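Local coordinates for protein FucU (Bifidobacterium longum subsp. infantis, PDB 3MVK) that probably interconverts the alpha and beta anomers of L-fucose, and perhaps the pyranose and furanose forms of D-ribose, as a mutarotase of the RbsD/FucU family, at residues 7-12 against 56-61; 31-36 against 113-118; 86-91 against 128-133. All coordinates share one frame; numbering follows the deposited sequence.

Interaction 1: 7-12 against 56-61; sequences KIIPPE and LKAILT
Ile8 and Ile9, in the loop that runs into helix 11-19, pack against Ala58 of helix 52-60, joining the lead-in to one helix of the RbsD/FucU fold, with its mixed six-stranded sheet, to the side of another. Leu56, the first residue of 56-61, packs on Leu137 and Leu139 of strand 137-140 and on Tyr92 and Leu95 of helix 88-97. Lys57 lies along Leu95 and makes a long, weak ion pair with Glu98. Ala58 carries the contact: its methyl points at the loop. Ile8 brings two atoms alongside it, CG1 and CD1, each 3.9 Å from Ala58 CB. The first torsion of Ile8 (chi1 70°) sets CG1 between the backbone N and the carbonyl carbon, and the extended branch then carries CD1 over to the alanine although the CB of Ile8 does not point that way. Ile9, whose CB points at the helix, adds its CD1 tip, 4.3 Å from Ala58 CB. Ile59 turns to Leu139 and barely meets the loop. Thr61 turns back on Ala58, with OG1 2.7 Å from Ala58 O and its own N 3.2 Å from that oxygen. Two donors thus grip the carbonyl, the hydroxyl tilted 16° from its plane, and Ile9 CD1 rests 4.0 Å from the same Ala58 O.

Interaction 2: 31-36 against 113-118; sequences GNFPAE and FAFYEQ
Phe33 and Tyr116 meet ring against ring, with Phe33 CE1 3.5 Å from Tyr116 CE1. The centroids of these two rings are 5.6 Å apart and their planes are turned by 46°, an oblique pair that is neither stacked nor T-shaped. The CE1 corner of Phe33 comes in at the edge of the tyrosine, near its plane, and the two side chains slide past each other in opposite directions. The same corner also approaches the edge of Phe115, where Phe33 CE1 lies 3.8 Å from Phe115 CE2, so one carbon wedges between two residues of helix 112-119. With CG of Phe33 trans to the backbone nitrogen (chi1 -167°), the ring reaches the helix although the CB of Phe33 does not point at it.

The aliphatic contact is made by Pro34, whose CG and CD each lie 3.8 Å from Tyr116 CE1, its side chain crossing that of the tyrosine at about a right angle. Pro34 CD also sits 3.4 Å above the Phe33 ring plane, offset toward its rim. Met76 packs on all three aromatic side chains. An alanine in place of Phe33 would probably open a gap beside Phe115 and Tyr116 and leave the tyrosine edge without its aromatic neighbour.

The polar end of the tyrosine is held by a hydrogen bond between Tyr116 OH and Arg112. In the backbone, Pro34 centres an inverse gamma turn closed by a weak bond from Ala35 N to Phe33 O. His22 of a neighbouring subunit packs on Tyr116, and a glycerol and a triethylene glycol, probably from the crystallisation liquor, lie near Phe33 and Tyr116. The cluster lies at a subunit boundary, where the sugar site of RbsD/FucU proteins is found; it may line that pocket.

Interaction 3: 86-91 against 128-133; sequences TPIWDV and SGESAQ
Ile88 and Glu130 reach for each other from opposite directions, and the delta methyl of the isoleucine lands over the flat face of the carboxylate. Ile88 CD1 lies 3.6 Å from Glu130 CD, and its distances to Glu130 OE1 (3.7 Å) and OE2 (4.0 Å) differ little, as expected for a methyl above the middle of the group. The isoleucine arrives stretched out, with CG1 trans to the backbone N (chi1 -157°) and CD1 continuing the line. The glutamate does the opposite: it starts extended but bends sharply at chi2 (54°), which folds the carboxylate back over its own loop and presents its face to helix 88-97.

That orientation is fixed by bonds at both oxygens. Glu130 OE2 accepts from Ala132 N at 3.0 Å, on its anti side and 18° out of the carboxylate plane, while OE1 takes the backbone N-H of Gly52. The loop between strands 124-128 and 137-140 opens with an ST turn, in which Glu130 N donates to Ser128 OG at 3.0 Å.

Thr86 adds a looser approach at the other end of the contact, its CG2 4.2 Å from Gln133 O. Its OG1 stands 3.2 Å above the centre of the Trp89 ring. Gln133 turns its amide away, to Tyr68 of a neighbouring subunit and a glycerol that is probably from the crystallisation liquor.

Between the segments, then, the contact is van der Waals in kind: both carboxylate oxygens accept from backbone N-H groups, of Ala132 and Gly52, which probably help to steady the charge, and the isoleucine methyl covers one face of the carboxylate.

All three contacts join parts of one chain built round a mixed six-stranded sheet. Along the chain, interaction 2 crosses both others, while interaction 1 closes before interaction 3 opens. Interactions 1 and 2 lie on opposite sides of the chain's centre, their own centres about 21 Å apart. Interactions 2 and 3 touch: 31-36 and 128-133 follow the neighbouring parallel strands 25-29 and 124-128, and a probable hydrogen bond of 2.8 Å from Gly31 N to Glu130 O ties the two loops. Interaction 3 sits about 17 Å from interaction 1, centre to centre. Each contact has at least one neighbouring subunit within reach, so packing inside the chain adjoins that of the ten-chain assembly.

Interaction 1: 7-12 against 56-61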
loop_
_atom_site.group_PDB
_atom_site.type_symbol
_atom_site.label_atom_id
_atom_site.label_comp_id
_atom_site.label_asym_id
_atom_site.label_seq_id
_atom_site.Cartn_x
_atom_site.Cartn_y
_atom_site.Cartn_z
ATOM N N LYS G 7 19.540 24.443 -9.337
ATOM C CA LYS G 7 19.088 23.466 -10.313
ATOM C C LYS G 7 19.295 22.014 -9.878
ATOM O O LYS G 7 18.554 21.128 -10.308
ATOM C CB LYS G 7 19.789 23.703 -11.658
ATOM N N ILE G 8 20.288 21.751 -9.024
ATOM C CA ILE G 8 20.563 20.362 -8.653
ATOM C C ILE G 8 19.542 19.745 -7.680
ATOM O O ILE G 8 19.491 18.521 -7.538
ATOM C CB ILE G 8 22.015 20.141 -8.116
ATOM C CG1 ILE G 8 22.189 20.780 -6.741
ATOM C CG2 ILE G 8 23.072 20.636 -9.158
ATOM C CD1 ILE G 8 23.485 20.311 -6.054
ATOM N N ILE G 9 18.728 20.579 -7.040
ATOM C CA ILE G 9 17.758 20.075 -6.045
ATOM C C ILE G 9 16.531 19.471 -6.760
ATOM O O ILE G 9 15.805 20.218 -7.434
ATOM C CB ILE G 9 17.328 21.202 -5.066
ATOM C CG1 ILE G 9 18.556 21.719 -4.279
ATOM C CG2 ILE G 9 16.230 20.720 -4.095
ATOM C CD1 ILE G 9 18.282 22.951 -3.431
ATOM N N PRO G 10 16.291 18.143 -6.617
ATOM C CA PRO G 10 15.113 17.538 -7.269
ATOM C C PRO G 10 13.816 17.963 -6.553
ATOM O O PRO G 10 13.870 18.423 -5.392
ATOM C CB PRO G 10 15.363 16.031 -7.134
ATOM C CG PRO G 10 16.206 15.902 -5.872
ATOM C CD PRO G 10 17.084 17.143 -5.861
ATOM N N PRO G 11 12.659 17.831 -7.231
ATOM C CA PRO G 11 11.409 18.324 -6.633
ATOM C C PRO G 11 11.103 17.738 -5.244
ATOM O O PRO G 11 10.654 18.482 -4.386
ATOM C CB PRO G 11 10.343 17.909 -7.652
ATOM C CG PRO G 11 11.115 17.916 -8.991
ATOM C CD PRO G 11 12.464 17.359 -8.615
ATOM N N GLU G 12 11.366 16.451 -5.026
ATOM C CA GLU G 12 11.194 15.862 -3.700
ATOM C C GLU G 12 12.030 16.522 -2.613
ATOM O O GLU G 12 11.568 16.691 -1.483
ATOM C CB GLU G 12 11.499 14.375 -3.725
ATOM C CG GLU G 12 11.349 13.751 -2.335
ATOM C CD GLU G 12 11.539 12.263 -2.328
ATOM O OE1 GLU G 12 12.147 11.721 -3.290
ATOM O OE2 GLU G 12 11.084 11.645 -1.334
ATOM N N LEU G 56 25.973 21.070 -0.187
ATOM C CA LEU G 56 25.861 22.039 0.906
ATOM C C LEU G 56 25.613 23.426 0.364
ATOM O O LEU G 56 24.768 24.156 0.882
ATOM C CB LEU G 56 27.128 22.039 1.760
ATOM C CG LEU G 56 27.104 23.000 2.944
ATOM C CD1 LEU G 56 25.962 22.701 3.967
ATOM C CD2 LEU G 56 28.470 22.970 3.648
ATOM N N LYS G 57 26.356 23.800 -0.668
ATOM C CA LYS G 57 26.218 25.143 -1.231
ATOM C C LYS G 57 24.777 25.384 -1.702
ATOM O O LYS G 57 24.211 26.455 -1.457
ATOM C CB LYS G 57 27.188 25.348 -2.385
ATOM C CG LYS G 57 27.178 26.757 -2.967
ATOM C CD LYS G 57 28.005 26.773 -4.265
ATOM C CE LYS G 57 27.894 28.114 -4.960
ATOM N NZ LYS G 57 28.553 29.189 -4.164
ATOM N N ALA G 58 24.183 24.389 -2.359
ATOM C CA ALA G 58 22.829 24.497 -2.849
ATOM C C ALA G 58 21.818 24.592 -1.700
ATOM O O ALA G 58 20.911 25.435 -1.717
ATOM C CB ALA G 58 22.514 23.320 -3.780
ATOM N N ILE G 59 21.982 23.734 -0.699
ATOM C CA ILE G 59 21.059 23.687 0.440
ATOM C C ILE G 59 21.055 25.017 1.199
ATOM O O ILE G 59 20.003 25.523 1.545
ATOM C CB ILE G 59 21.378 22.518 1.388
ATOM C CG1 ILE G 59 20.942 21.208 0.736
ATOM C CG2 ILE G 59 20.673 22.704 2.759
ATOM C CD1 ILE G 59 21.425 19.980 1.483
ATOM N N LEU G 60 22.233 25.576 1.437
ATOM C CA LEU G 60 22.340 26.797 2.223
ATOM C C LEU G 60 21.664 28.000 1.559
ATOM O O LEU G 60 21.278 28.943 2.259
ATOM C CB LEU G 60 23.796 27.110 2.575
ATOM C CG LEU G 60 24.494 26.111 3.506
ATOM C CD1 LEU G 60 25.940 26.513 3.636
ATOM C CD2 LEU G 60 23.823 26.010 4.871
ATOM N N THR G 61 21.478 27.959 0.239
ATOM C CA THR G 61 20.725 29.032 -0.420
ATOM C C THR G 61 19.245 29.064 0.005
ATOM O O THR G 61 18.587 30.106 -0.093
ATOM C CB THR G 61 20.842 28.985 -1.952
ATOM O OG1 THR G 61 20.083 27.884 -2.446
ATOM C CG2 THR G 61 22.289 28.862 -2.393
#

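Interaction 2: 31-36 against 113-118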
loop_
_atom_site.group_PDB
_atom_site.type_symbol
_atom_site.label_atom_id
_atom_site.label_comp_id
_atom_site.label_asym_id
_atom_site.label_seq_id
_atom_site.Cartn_x
_atom_site.Cartn_y
_atom_site.Cartn_z
ATOM N N GLY G 31 29.741 9.310 0.225
ATOM C CA GLY G 31 29.574 8.132 -0.618
ATOM C C GLY G 31 29.723 6.817 0.133
ATOM O O GLY G 31 29.157 5.789 -0.268
ATOM N N ASN G 32 30.472 6.852 1.228
ATOM C CA ASN G 32 30.692 5.652 2.016
ATOM C C ASN G 32 29.660 5.421 3.111
ATOM O O ASN G 32 29.663 4.399 3.758
ATOM C CB ASN G 32 32.082 5.688 2.639
ATOM C CG ASN G 32 33.143 5.219 1.678
ATOM O OD1 ASN G 32 33.931 6.013 1.167
ATOM N ND2 ASN G 32 33.146 3.934 1.397
ATOM N N PHE G 33 28.792 6.401 3.339
ATOM C CA PHE G 33 27.860 6.336 4.448
ATOM C C PHE G 33 26.754 5.334 4.145
ATOM O O PHE G 33 26.308 5.214 3.009
ATOM C CB PHE G 33 27.251 7.721 4.632
ATOM C CG PHE G 33 26.496 7.912 5.917
ATOM C CD1 PHE G 33 27.178 8.188 7.096
ATOM C CD2 PHE G 33 25.087 7.871 5.934
ATOM C CE1 PHE G 33 26.484 8.428 8.302
ATOM C CE2 PHE G 33 24.387 8.110 7.134
ATOM C CZ PHE G 33 25.081 8.387 8.298
ATOM N N PRO G 34 26.285 4.627 5.179
ATOM C CA PRO G 34 25.162 3.693 5.022
ATOM C C PRO G 34 23.837 4.468 4.996
ATOM O O PRO G 34 23.062 4.427 5.955
ATOM C CB PRO G 34 25.288 2.790 6.258
ATOM C CG PRO G 34 25.994 3.632 7.275
ATOM C CD PRO G 34 26.919 4.543 6.512
ATOM N N ALA G 35 23.573 5.158 3.874
ATOM C CA ALA G 35 22.486 6.151 3.852
ATOM C C ALA G 35 21.109 5.479 3.948
ATOM O O ALA G 35 20.198 5.989 4.625
ATOM C CB ALA G 35 22.563 6.991 2.592
ATOM N N GLU G 36 20.956 4.345 3.270
ATOM C CA GLU G 36 19.660 3.663 3.194
ATOM C C GLU G 36 19.300 3.000 4.518
ATOM O O GLU G 36 18.139 3.031 4.936
ATOM C CB GLU G 36 19.606 2.662 2.040
ATOM C CG GLU G 36 19.684 3.280 0.647
ATOM C CD GLU G 36 18.429 4.055 0.232
ATOM O OE1 GLU G 36 17.387 3.968 0.928
ATOM O OE2 GLU G 36 18.495 4.788 -0.789
ATOM N N PHE G 113 30.063 6.307 16.082
ATOM C CA PHE G 113 28.833 5.581 16.382
ATOM C C PHE G 113 27.742 6.478 16.967
ATOM O O PHE G 113 26.564 6.305 16.649
ATOM C CB PHE G 113 29.150 4.319 17.194
ATOM C CG PHE G 113 29.861 3.291 16.375
ATOM C CD1 PHE G 113 29.145 2.406 15.572
ATOM C CD2 PHE G 113 31.249 3.263 16.321
ATOM C CE1 PHE G 113 29.799 1.479 14.767
ATOM C CE2 PHE G 113 31.905 2.345 15.508
ATOM C CZ PHE G 113 31.180 1.449 14.736
ATOM N N ALA G 114 28.144 7.489 17.725
ATOM C CA ALA G 114 27.221 8.531 18.181
ATOM C C ALA G 114 26.655 9.313 16.988
ATOM O O ALA G 114 25.478 9.719 16.979
ATOM C CB ALA G 114 27.926 9.472 19.155
ATOM N N PHE G 115 27.501 9.559 15.995
ATOM C CA PHE G 115 27.048 10.220 14.768
ATOM C C PHE G 115 25.959 9.384 14.099
ATOM O O PHE G 115 24.918 9.925 13.712
ATOM C CB PHE G 115 28.216 10.465 13.808
ATOM C CG PHE G 115 27.857 11.314 12.634
ATOM C CD1 PHE G 115 28.181 12.675 12.617
ATOM C CD2 PHE G 115 27.208 10.761 11.533
ATOM C CE1 PHE G 115 27.837 13.482 11.512
ATOM C CE2 PHE G 115 26.876 11.542 10.435
ATOM C CZ PHE G 115 27.181 12.913 10.421
ATOM N N TYR G 116 26.175 8.070 13.978
ATOM C CA TYR G 116 25.146 7.222 13.355
ATOM C C TYR G 116 23.833 7.310 14.123
ATOM O O TYR G 116 22.766 7.391 13.513
ATOM C CB TYR G 116 25.591 5.776 13.273
ATOM C CG TYR G 116 26.694 5.481 12.293
ATOM C CD1 TYR G 116 26.663 5.969 10.983
ATOM C CD2 TYR G 116 27.745 4.637 12.656
ATOM C CE1 TYR G 116 27.670 5.648 10.082
ATOM C CE2 TYR G 116 28.747 4.314 11.758
ATOM C CZ TYR G 116 28.710 4.826 10.484
ATOM O OH TYR G 116 29.716 4.497 9.596
ATOM N N GLU G 117 23.921 7.311 15.457
ATOM C CA GLU G 117 22.726 7.354 16.307
ATOM C C GLU G 117 21.952 8.638 16.109
ATOM O O GLU G 117 20.719 8.611 15.994
ATOM C CB GLU G 117 23.082 7.142 17.797
ATOM C CG GLU G 117 23.499 5.709 18.108
ATOM C CD GLU G 117 22.497 4.702 17.542
ATOM O OE1 GLU G 117 21.323 4.714 17.967
ATOM O OE2 GLU G 117 22.872 3.927 16.646
ATOM N N GLN G 118 22.664 9.752 16.009
ATOM C CA GLN G 118 22.005 11.038 15.759
ATOM C C GLN G 118 21.394 11.089 14.353
ATOM O O GLN G 118 20.302 11.641 14.175
ATOM C CB GLN G 118 22.977 12.208 15.958
ATOM C CG GLN G 118 22.323 13.609 15.879
ATOM C CD GLN G 118 21.132 13.779 16.831
ATOM O OE1 GLN G 118 21.132 13.242 17.944
ATOM N NE2 GLN G 118 20.125 14.548 16.407
#

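Interaction 3: 86-91 against 128-133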
loop_
_atom_site.group_PDB
_atom_site.type_symbol
_atom_site.label_atom_id
_atom_site.label_comp_id
_atom_site.label_asym_id
_atom_site.label_seq_id
_atom_site.Cartn_x
_atom_site.Cartn_y
_atom_site.Cartn_z
ATOM N N THR G 86 41.260 15.441 5.836
ATOM C CA THR G 86 39.863 15.878 5.691
ATOM C C THR G 86 39.736 17.355 5.271
ATOM O O THR G 86 39.179 18.182 6.010
ATOM C CB THR G 86 39.077 15.655 7.004
ATOM O OG1 THR G 86 39.694 16.398 8.061
ATOM C CG2 THR G 86 39.000 14.147 7.381
ATOM N N PRO G 87 40.216 17.689 4.064
ATOM C CA PRO G 87 40.117 19.080 3.619
ATOM C C PRO G 87 38.669 19.556 3.432
ATOM O O PRO G 87 38.411 20.745 3.530
ATOM C CB PRO G 87 40.850 19.066 2.276
ATOM C CG PRO G 87 40.764 17.658 1.802
ATOM C CD PRO G 87 40.924 16.866 3.067
ATOM N N ILE G 88 37.735 18.637 3.222
ATOM C CA ILE G 88 36.339 19.064 3.000
ATOM C C ILE G 88 35.751 19.757 4.238
ATOM O O ILE G 88 34.819 20.551 4.109
ATOM C CB ILE G 88 35.428 17.894 2.559
ATOM C CG1 ILE G 88 34.189 18.442 1.806
ATOM C CG2 ILE G 88 35.034 17.073 3.760
ATOM C CD1 ILE G 88 33.414 17.405 1.017
ATOM N N TRP G 89 36.317 19.508 5.418
ATOM C CA TRP G 89 35.858 20.190 6.629
ATOM C C TRP G 89 36.014 21.697 6.503
ATOM O O TRP G 89 35.134 22.455 6.897
ATOM C CB TRP G 89 36.597 19.692 7.864
ATOM C CG TRP G 89 36.338 18.242 8.204
ATOM C CD1 TRP G 89 35.528 17.351 7.524
ATOM C CD2 TRP G 89 36.892 17.519 9.304
ATOM N NE1 TRP G 89 35.545 16.132 8.144
ATOM C CE2 TRP G 89 36.370 16.200 9.241
ATOM C CE3 TRP G 89 37.773 17.859 10.350
ATOM C CZ2 TRP G 89 36.706 15.205 10.175
ATOM C CZ3 TRP G 89 38.110 16.867 11.282
ATOM C CH2 TRP G 89 37.573 15.553 11.184
ATOM N N ASP G 90 37.132 22.141 5.924
ATOM C CA ASP G 90 37.351 23.579 5.740
ATOM C C ASP G 90 36.517 24.113 4.582
ATOM O O ASP G 90 36.087 25.262 4.618
ATOM C CB ASP G 90 38.833 23.895 5.512
ATOM C CG ASP G 90 39.664 23.819 6.795
ATOM O OD1 ASP G 90 39.109 23.699 7.925
ATOM O OD2 ASP G 90 40.901 23.884 6.671
ATOM N N VAL G 91 36.273 23.283 3.570
ATOM C CA VAL G 91 35.352 23.667 2.497
ATOM C C VAL G 91 33.965 23.939 3.098
ATOM O O VAL G 91 33.342 24.979 2.837
ATOM C CB VAL G 91 35.269 22.591 1.411
ATOM C CG1 VAL G 91 34.157 22.900 0.402
ATOM C CG2 VAL G 91 36.623 22.444 0.705
ATOM N N SER G 128 24.846 11.459 -1.033
ATOM C CA SER G 128 25.731 12.047 -2.058
ATOM C C SER G 128 26.660 11.001 -2.617
ATOM O O SER G 128 26.677 9.842 -2.178
ATOM C CB SER G 128 26.584 13.203 -1.506
ATOM O OG SER G 128 27.718 12.733 -0.786
ATOM N N GLY G 129 27.440 11.426 -3.606
ATOM C CA GLY G 129 28.522 10.592 -4.111
ATOM C C GLY G 129 29.893 11.034 -3.657
ATOM O O GLY G 129 30.885 10.638 -4.263
ATOM N N GLU G 130 29.945 11.827 -2.588
ATOM C CA GLU G 130 31.193 12.401 -2.100
ATOM C C GLU G 130 32.224 11.311 -1.799
ATOM O O GLU G 130 31.989 10.430 -0.968
ATOM C CB GLU G 130 30.941 13.280 -0.865
ATOM C CG GLU G 130 32.238 13.896 -0.286
ATOM C CD GLU G 130 33.024 14.665 -1.341
ATOM O OE1 GLU G 130 32.425 15.553 -1.999
ATOM O OE2 GLU G 130 34.230 14.364 -1.526
ATOM N N SER G 131 33.346 11.346 -2.515
ATOM C CA SER G 131 34.336 10.282 -2.372
ATOM C C SER G 131 35.230 10.463 -1.151
ATOM O O SER G 131 35.834 9.501 -0.681
ATOM C CB SER G 131 35.175 10.144 -3.642
ATOM O OG SER G 131 35.873 11.336 -3.903
ATOM N N ALA G 132 35.312 11.676 -0.621
ATOM C CA ALA G 132 36.103 11.877 0.605
ATOM C C ALA G 132 35.480 11.177 1.821
ATOM O O ALA G 132 34.245 11.154 1.976
ATOM C CB ALA G 132 36.290 13.350 0.877
ATOM N N GLN G 133 36.328 10.585 2.667
ATOM C CA GLN G 133 35.859 10.080 3.953
ATOM C C GLN G 133 35.614 11.198 4.970
ATOM O O GLN G 133 36.172 12.314 4.880
ATOM C CB GLN G 133 36.825 9.062 4.556
ATOM C CG GLN G 133 36.702 7.647 3.995
ATOM C CD GLN G 133 37.685 6.729 4.683
ATOM O OE1 GLN G 133 38.890 6.800 4.428
ATOM N NE2 GLN G 133 37.186 5.889 5.589
#